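Local coordinates for protein acetyltransferase, GNAT family (Bacillus anthracis str. Sterne, PDB 3FBU) that binds coenzyme A and, as a member of the GNAT family, probably transfers the acetyl group of acetyl-CoA to an acceptor substrate, at residues Arg7-Phe13 / Asn58-Ile64; Ala20-Tyr24 / Leu69-Ile73. All blocks are in the same frame, centred on the assembly; numbering follows the deposited sequence.

Contact 1 (Arg7-Phe13 / Asn58-Ile64); sequences RLLIRKF and NFPVILI
Leu9 and Ile62 form the hydrogen-bonded pair at the middle of an antiparallel pairing of neighbouring strands in the mixed sheet of the GNAT fold, 157° between the two directions. Leu9 N lies 2.9 Å from Ile62 O. The return bond, Ile62 N to Leu9 O at 2.8 Å, is almost straight. Arg11 N to Pro60 O and Ile64 N to Arg7 O continue the pairing on the two sides. Leu9 and Ile62 lie alongside each other, Leu9 CD1 3.6 Å from Ile62 CB. Arg11 NH2 comes to 3.6 Å from Ile62 CD1, the two side chains crossing obliquely. Arg11 NH1 gives an in-plane hydrogen bond to Lys12 O and a salt bridge to Asp17, which together fix the guanidinium's rotation. On the other face Leu8 CD2 meets Val61 CG1, and Ile10 turns its CG2 branch, anti to the backbone N, onto Phe59 CB at 3.6 Å. Beyond the end of strand 8-10, the Phe13 ring receives Pro60 CD in a CH-pi contact, 3.5 Å above its centre, and a water joins Phe13 N to Asn58 O. Helix 99-114 packs against the face of Leu8, Ile10 and Leu63; strand 68-79 flanks strand 58-63, and Phe13 leans on helix 41-50.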
loop_
_atom_site.group_PDB
_atom_site.type_symbol
_atom_site.label_atom_id
_atom_site.label_comp_id
_atom_site.label_asym_id
_atom_site.label_seq_id
_atom_site.Cartn_x
_atom_site.Cartn_y
_atom_site.Cartn_z
ATOM N N ARG A 7 22.340 -5.943 -0.954
ATOM C CA ARG A 7 22.014 -5.952 0.473
ATOM C C ARG A 7 21.563 -7.326 0.996
ATOM O O ARG A 7 21.359 -7.497 2.210
ATOM C CB ARG A 7 20.893 -4.965 0.751
ATOM C CG ARG A 7 21.188 -3.517 0.344
ATOM C CD ARG A 7 19.969 -2.667 0.592
ATOM N NE ARG A 7 18.891 -3.061 -0.318
ATOM C CZ ARG A 7 17.652 -2.592 -0.269
ATOM N NH1 ARG A 7 17.292 -1.697 0.645
ATOM N NH2 ARG A 7 16.756 -3.041 -1.141
ATOM N N LEU A 8 21.385 -8.296 0.099
ATOM C CA LEU A 8 20.818 -9.592 0.481
ATOM C C LEU A 8 21.425 -10.721 -0.304
ATOM O O LEU A 8 22.047 -10.521 -1.354
ATOM C CB LEU A 8 19.288 -9.589 0.285
ATOM C CG LEU A 8 18.749 -9.162 -1.075
ATOM C CD1 LEU A 8 18.725 -10.344 -2.048
ATOM C CD2 LEU A 8 17.357 -8.486 -0.943
ATOM N N LEU A 9 21.231 -11.927 0.209
ATOM C CA LEU A 9 21.587 -13.127 -0.499
ATOM C C LEU A 9 20.393 -14.070 -0.518
ATOM O O LEU A 9 19.501 -13.970 0.318
ATOM C CB LEU A 9 22.790 -13.821 0.130
ATOM C CG LEU A 9 22.748 -14.342 1.566
ATOM C CD1 LEU A 9 22.030 -15.712 1.695
ATOM C CD2 LEU A 9 24.217 -14.464 2.066
ATOM N N ILE A 10 20.409 -14.973 -1.485
ATOM C CA ILE A 10 19.389 -16.007 -1.602
ATOM C C ILE A 10 20.119 -17.325 -1.518
ATOM O O ILE A 10 21.131 -17.529 -2.179
ATOM C CB ILE A 10 18.642 -15.925 -2.942
ATOM C CG1 ILE A 10 18.084 -14.508 -3.130
ATOM C CG2 ILE A 10 17.520 -16.950 -2.983
ATOM C CD1 ILE A 10 17.483 -14.258 -4.467
ATOM N N ARG A 11 19.601 -18.237 -0.711
ATOM C CA ARG A 11 20.214 -19.543 -0.568
ATOM C C ARG A 11 19.093 -20.577 -0.414
ATOM O O ARG A 11 17.909 -20.218 -0.436
ATOM C CB ARG A 11 21.178 -19.541 0.640
ATOM C CG ARG A 11 20.504 -19.305 2.015
ATOM C CD ARG A 11 21.393 -19.707 3.180
ATOM N NE ARG A 11 20.925 -19.201 4.475
ATOM C CZ ARG A 11 19.877 -19.688 5.162
ATOM N NH1 ARG A 11 19.159 -20.682 4.697
ATOM N NH2 ARG A 11 19.529 -19.147 6.327
ATOM N N LYS A 12 19.448 -21.855 -0.294
ATOM C CA LYS A 12 18.450 -22.882 0.017
ATOM C C LYS A 12 18.157 -22.894 1.528
ATOM O O LYS A 12 18.974 -22.432 2.338
ATOM C CB LYS A 12 18.876 -24.254 -0.511
ATOM C CG LYS A 12 18.629 -24.405 -2.005
ATOM C CD LYS A 12 19.453 -25.499 -2.653
ATOM C CE LYS A 12 19.067 -26.880 -2.213
ATOM N NZ LYS A 12 19.698 -27.901 -3.145
ATOM N N PHE A 13 16.976 -23.390 1.880
ATOM C CA PHE A 13 16.507 -23.434 3.262
ATOM C C PHE A 13 17.363 -24.400 4.092
ATOM O O PHE A 13 17.823 -25.401 3.569
ATOM C CB PHE A 13 15.067 -23.958 3.304
ATOM C CG PHE A 13 14.011 -22.895 3.138
ATOM C CD1 PHE A 13 13.892 -21.870 4.057
ATOM C CD2 PHE A 13 13.082 -22.965 2.093
ATOM C CE1 PHE A 13 12.883 -20.895 3.927
ATOM C CE2 PHE A 13 12.101 -21.995 1.944
ATOM C CZ PHE A 13 11.991 -20.958 2.862
ATOM N N ASN A 58 11.467 -22.981 -3.365
ATOM C CA ASN A 58 11.327 -21.788 -2.565
ATOM C C ASN A 58 12.675 -21.574 -1.876
ATOM O O ASN A 58 13.318 -22.555 -1.447
ATOM C CB ASN A 58 10.169 -21.925 -1.549
ATOM C CG ASN A 58 8.812 -22.075 -2.218
ATOM O OD1 ASN A 58 8.110 -21.091 -2.415
ATOM N ND2 ASN A 58 8.437 -23.322 -2.589
ATOM N N PHE A 59 13.104 -20.311 -1.791
ATOM C CA PHE A 59 14.462 -19.982 -1.364
ATOM C C PHE A 59 14.469 -18.759 -0.469
ATOM O O PHE A 59 14.017 -17.704 -0.874
ATOM C CB PHE A 59 15.354 -19.745 -2.592
ATOM C CG PHE A 59 15.295 -20.866 -3.604
ATOM C CD1 PHE A 59 16.181 -21.934 -3.524
ATOM C CD2 PHE A 59 14.345 -20.863 -4.609
ATOM C CE1 PHE A 59 16.129 -22.960 -4.440
ATOM C CE2 PHE A 59 14.274 -21.897 -5.524
ATOM C CZ PHE A 59 15.169 -22.943 -5.446
ATOM N N PRO A 60 14.984 -18.898 0.774
ATOM C CA PRO A 60 14.986 -17.771 1.688
ATOM C C PRO A 60 15.887 -16.645 1.223
ATOM O O PRO A 60 16.907 -16.900 0.581
ATOM C CB PRO A 60 15.514 -18.385 3.009
ATOM C CG PRO A 60 16.268 -19.581 2.580
ATOM C CD PRO A 60 15.548 -20.107 1.405
ATOM N N VAL A 61 15.497 -15.432 1.600
ATOM C CA VAL A 61 16.180 -14.208 1.290
ATOM C C VAL A 61 16.725 -13.708 2.644
ATOM O O VAL A 61 15.970 -13.480 3.596
ATOM C CB VAL A 61 15.222 -13.174 0.651
ATOM C CG1 VAL A 61 15.947 -11.851 0.406
ATOM C CG2 VAL A 61 14.626 -13.707 -0.676
ATOM N N ILE A 62 18.043 -13.566 2.705
ATOM C CA ILE A 62 18.748 -13.257 3.942
ATOM C C ILE A 62 19.426 -11.895 3.795
ATOM O O ILE A 62 20.161 -11.679 2.844
ATOM C CB ILE A 62 19.835 -14.308 4.242
ATOM C CG1 ILE A 62 19.268 -15.722 4.233
ATOM C CG2 ILE A 62 20.496 -14.031 5.582
ATOM C CD1 ILE A 62 18.281 -15.970 5.323
ATOM N N LEU A 63 19.145 -10.988 4.731
ATOM C CA LEU A 63 19.821 -9.683 4.803
ATOM C C LEU A 63 21.279 -9.902 5.179
ATOM O O LEU A 63 21.564 -10.498 6.215
ATOM C CB LEU A 63 19.135 -8.777 5.833
ATOM C CG LEU A 63 18.275 -7.680 5.225
ATOM C CD1 LEU A 63 17.179 -7.154 6.171
ATOM C CD2 LEU A 63 19.222 -6.539 4.789
ATOM N N ILE A 64 22.188 -9.448 4.319
ATOM C CA ILE A 64 23.619 -9.568 4.566
ATOM C C ILE A 64 24.040 -8.664 5.741
ATOM O O ILE A 64 23.667 -7.492 5.821
ATOM C CB ILE A 64 24.456 -9.188 3.324
ATOM C CG1 ILE A 64 24.218 -10.168 2.168
ATOM C CG2 ILE A 64 25.954 -9.204 3.679
ATOM C CD1 ILE A 64 24.664 -9.647 0.806
HETATM O O HOH W 1 22.426 -6.059 4.062
HETATM O O HOH W 2 15.273 -24.066 -0.483
#

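Contact 2 (Ala20-Tyr24 / Leu69-Ile73); sequences AVHEY and LVGHI
Tyr24 projects from helix 18-25 into a hollow on strand 68-79, where its phenol end rests on the Gly71 main chain between Leu69 and His72. The hydroxyl reaches His72 ND1 at 2.8 Å in a hydrogen bond that either partner could donate. It also lies 3.2 Å from Gly71 C, so the ring's far end sits close against the backbone, with Tyr24 CE2 3.8 Å from Gly71 CA. The two rings meet rim to rim, their planes 30° apart, and neither lies over the other's face. His72 turns its imidazole back toward the helix by setting CG between its own N and carbonyl carbon (chi1 71°), which brings ND1 to the hydroxyl near the plane of both rings.

Leu69 is the bump on the strand's side. Its CD2 methyl fits into the angle between Val21 CG2, 3.9 Å away, and the edge of the Tyr24 ring, while CD1 also rests on Val21 CG2. Lower on the same side chain, Leu69 CB meets Ala20 CB at 4.0 Å. Beside this apolar patch a water donates to both Ala20 O and Leu69 O, tying the helix to the strand through their main chains. One face of the Tyr24 ring is occupied from its own helix, with Val21 O lying 3.4 Å above its centre.

This is a short helix packed across a strand of the GNAT sheet, at 74°, so a few side chains carry the contact; that of Tyr24 lies about 7 Å from the bound coenzyme A. Strand 58-63 flanks Leu69 through Pro60 and Ile62, and strand 83-90 lies on the other side, with Val89 touching both Tyr24 and His72. Helix 41-50 adds Thr44 against Val21 and the Phe47 ring against His72.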
loop_
_atom_site.group_PDB
_atom_site.type_symbol
_atom_site.label_atom_id
_atom_site.label_comp_id
_atom_site.label_asym_id
_atom_site.label_seq_id
_atom_site.Cartn_x
_atom_site.Cartn_y
_atom_site.Cartn_z
ATOM N N ALA A 20 11.594 -18.244 11.547
ATOM C CA ALA A 20 11.619 -16.927 10.881
ATOM C C ALA A 20 10.605 -16.886 9.729
ATOM O O ALA A 20 9.963 -15.857 9.471
ATOM C CB ALA A 20 13.034 -16.635 10.369
ATOM N N VAL A 21 10.456 -17.997 9.028
ATOM C CA VAL A 21 9.433 -18.062 7.977
ATOM C C VAL A 21 8.035 -17.983 8.587
ATOM O O VAL A 21 7.167 -17.250 8.085
ATOM C CB VAL A 21 9.601 -19.325 7.126
ATOM C CG1 VAL A 21 8.381 -19.544 6.153
ATOM C CG2 VAL A 21 10.900 -19.226 6.352
ATOM N N HIS A 22 7.833 -18.697 9.690
ATOM C CA HIS A 22 6.532 -18.731 10.341
ATOM C C HIS A 22 6.029 -17.340 10.776
ATOM O O HIS A 22 4.822 -17.058 10.805
ATOM C CB HIS A 22 6.534 -19.730 11.492
ATOM C CG HIS A 22 5.166 -20.041 11.990
ATOM N ND1 HIS A 22 4.263 -20.763 11.244
ATOM C CD2 HIS A 22 4.527 -19.690 13.133
ATOM C CE1 HIS A 22 3.129 -20.857 11.916
ATOM N NE2 HIS A 22 3.261 -20.219 13.066
ATOM N N GLU A 23 6.951 -16.442 11.066
ATOM C CA GLU A 23 6.597 -15.092 11.469
ATOM C C GLU A 23 5.665 -14.427 10.437
ATOM O O GLU A 23 4.784 -13.638 10.792
ATOM C CB GLU A 23 7.887 -14.282 11.681
ATOM C CG GLU A 23 7.674 -12.867 12.176
ATOM C CD GLU A 23 9.003 -12.140 12.410
ATOM O OE1 GLU A 23 10.068 -12.751 12.142
ATOM O OE2 GLU A 23 8.974 -10.979 12.866
ATOM N N TYR A 24 5.852 -14.746 9.154
ATOM C CA TYR A 24 4.991 -14.191 8.098
ATOM C C TYR A 24 3.994 -15.186 7.490
ATOM O O TYR A 24 2.923 -14.781 7.077
ATOM C CB TYR A 24 5.814 -13.476 7.013
ATOM C CG TYR A 24 6.846 -14.291 6.256
ATOM C CD1 TYR A 24 6.504 -14.988 5.093
ATOM C CD2 TYR A 24 8.193 -14.288 6.649
ATOM C CE1 TYR A 24 7.465 -15.746 4.383
ATOM C CE2 TYR A 24 9.163 -15.013 5.938
ATOM C CZ TYR A 24 8.806 -15.731 4.806
ATOM O OH TYR A 24 9.781 -16.438 4.116
ATOM N N LEU A 69 16.462 -13.425 8.089
ATOM C CA LEU A 69 15.595 -13.955 7.005
ATOM C C LEU A 69 14.357 -13.066 6.921
ATOM O O LEU A 69 13.568 -12.991 7.861
ATOM C CB LEU A 69 15.208 -15.409 7.281
ATOM C CG LEU A 69 14.415 -16.231 6.249
ATOM C CD1 LEU A 69 14.607 -17.726 6.452
ATOM C CD2 LEU A 69 12.951 -15.874 6.312
ATOM N N VAL A 70 14.196 -12.392 5.792
ATOM C CA VAL A 70 13.151 -11.422 5.624
ATOM C C VAL A 70 12.047 -11.896 4.680
ATOM O O VAL A 70 11.019 -11.248 4.551
ATOM C CB VAL A 70 13.745 -10.076 5.138
ATOM C CG1 VAL A 70 14.713 -9.539 6.219
ATOM C CG2 VAL A 70 14.456 -10.206 3.776
ATOM N N GLY A 71 12.263 -13.022 4.017
ATOM C CA GLY A 71 11.237 -13.557 3.126
ATOM C C GLY A 71 11.774 -14.701 2.305
ATOM O O GLY A 71 12.852 -15.230 2.572
ATOM N N HIS A 72 10.982 -15.135 1.334
ATOM C CA HIS A 72 11.458 -16.117 0.385
ATOM C C HIS A 72 11.003 -15.820 -1.053
ATOM O O HIS A 72 9.990 -15.140 -1.306
ATOM C CB HIS A 72 11.102 -17.554 0.832
ATOM C CG HIS A 72 9.642 -17.905 0.750
ATOM N ND1 HIS A 72 8.791 -17.803 1.835
ATOM C CD2 HIS A 72 8.887 -18.392 -0.274
ATOM C CE1 HIS A 72 7.578 -18.186 1.481
ATOM N NE2 HIS A 72 7.600 -18.542 0.208
ATOM N N ILE A 73 11.830 -16.292 -1.974
ATOM C CA ILE A 73 11.544 -16.267 -3.402
ATOM C C ILE A 73 11.036 -17.640 -3.834
ATOM O O ILE A 73 11.619 -18.693 -3.480
ATOM C CB ILE A 73 12.825 -15.897 -4.213
ATOM C CG1 ILE A 73 13.169 -14.400 -4.049
ATOM C CG2 ILE A 73 12.673 -16.302 -5.688
ATOM C CD1 ILE A 73 12.212 -13.406 -4.725
HETATM O O HOH W 3 11.036 -13.442 8.663
#

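After the short edge strand 3-4 the chain forms strand 8-10, then helix 18-25, then helix 41-50, before returning as strand 58-63 and strand 68-79. Contact 1 closes the first long loop, bringing 58-64 back beside 7-13; contact 2 closes a second, bringing 69-73 against 20-24. Their segments alternate in sequence, so the two closures cross rather than nest. They share the sheet: Phe59 N lies 2.8 Å from Ile73 O, and Val61 N 2.8 Å from Gly71 O, joining the returning strands side by side. Contact 1 thus joins strand 8-10 to strand 58-63 within the sheet of the GNAT fold, and contact 2 packs helix 18-25 on strand 68-79.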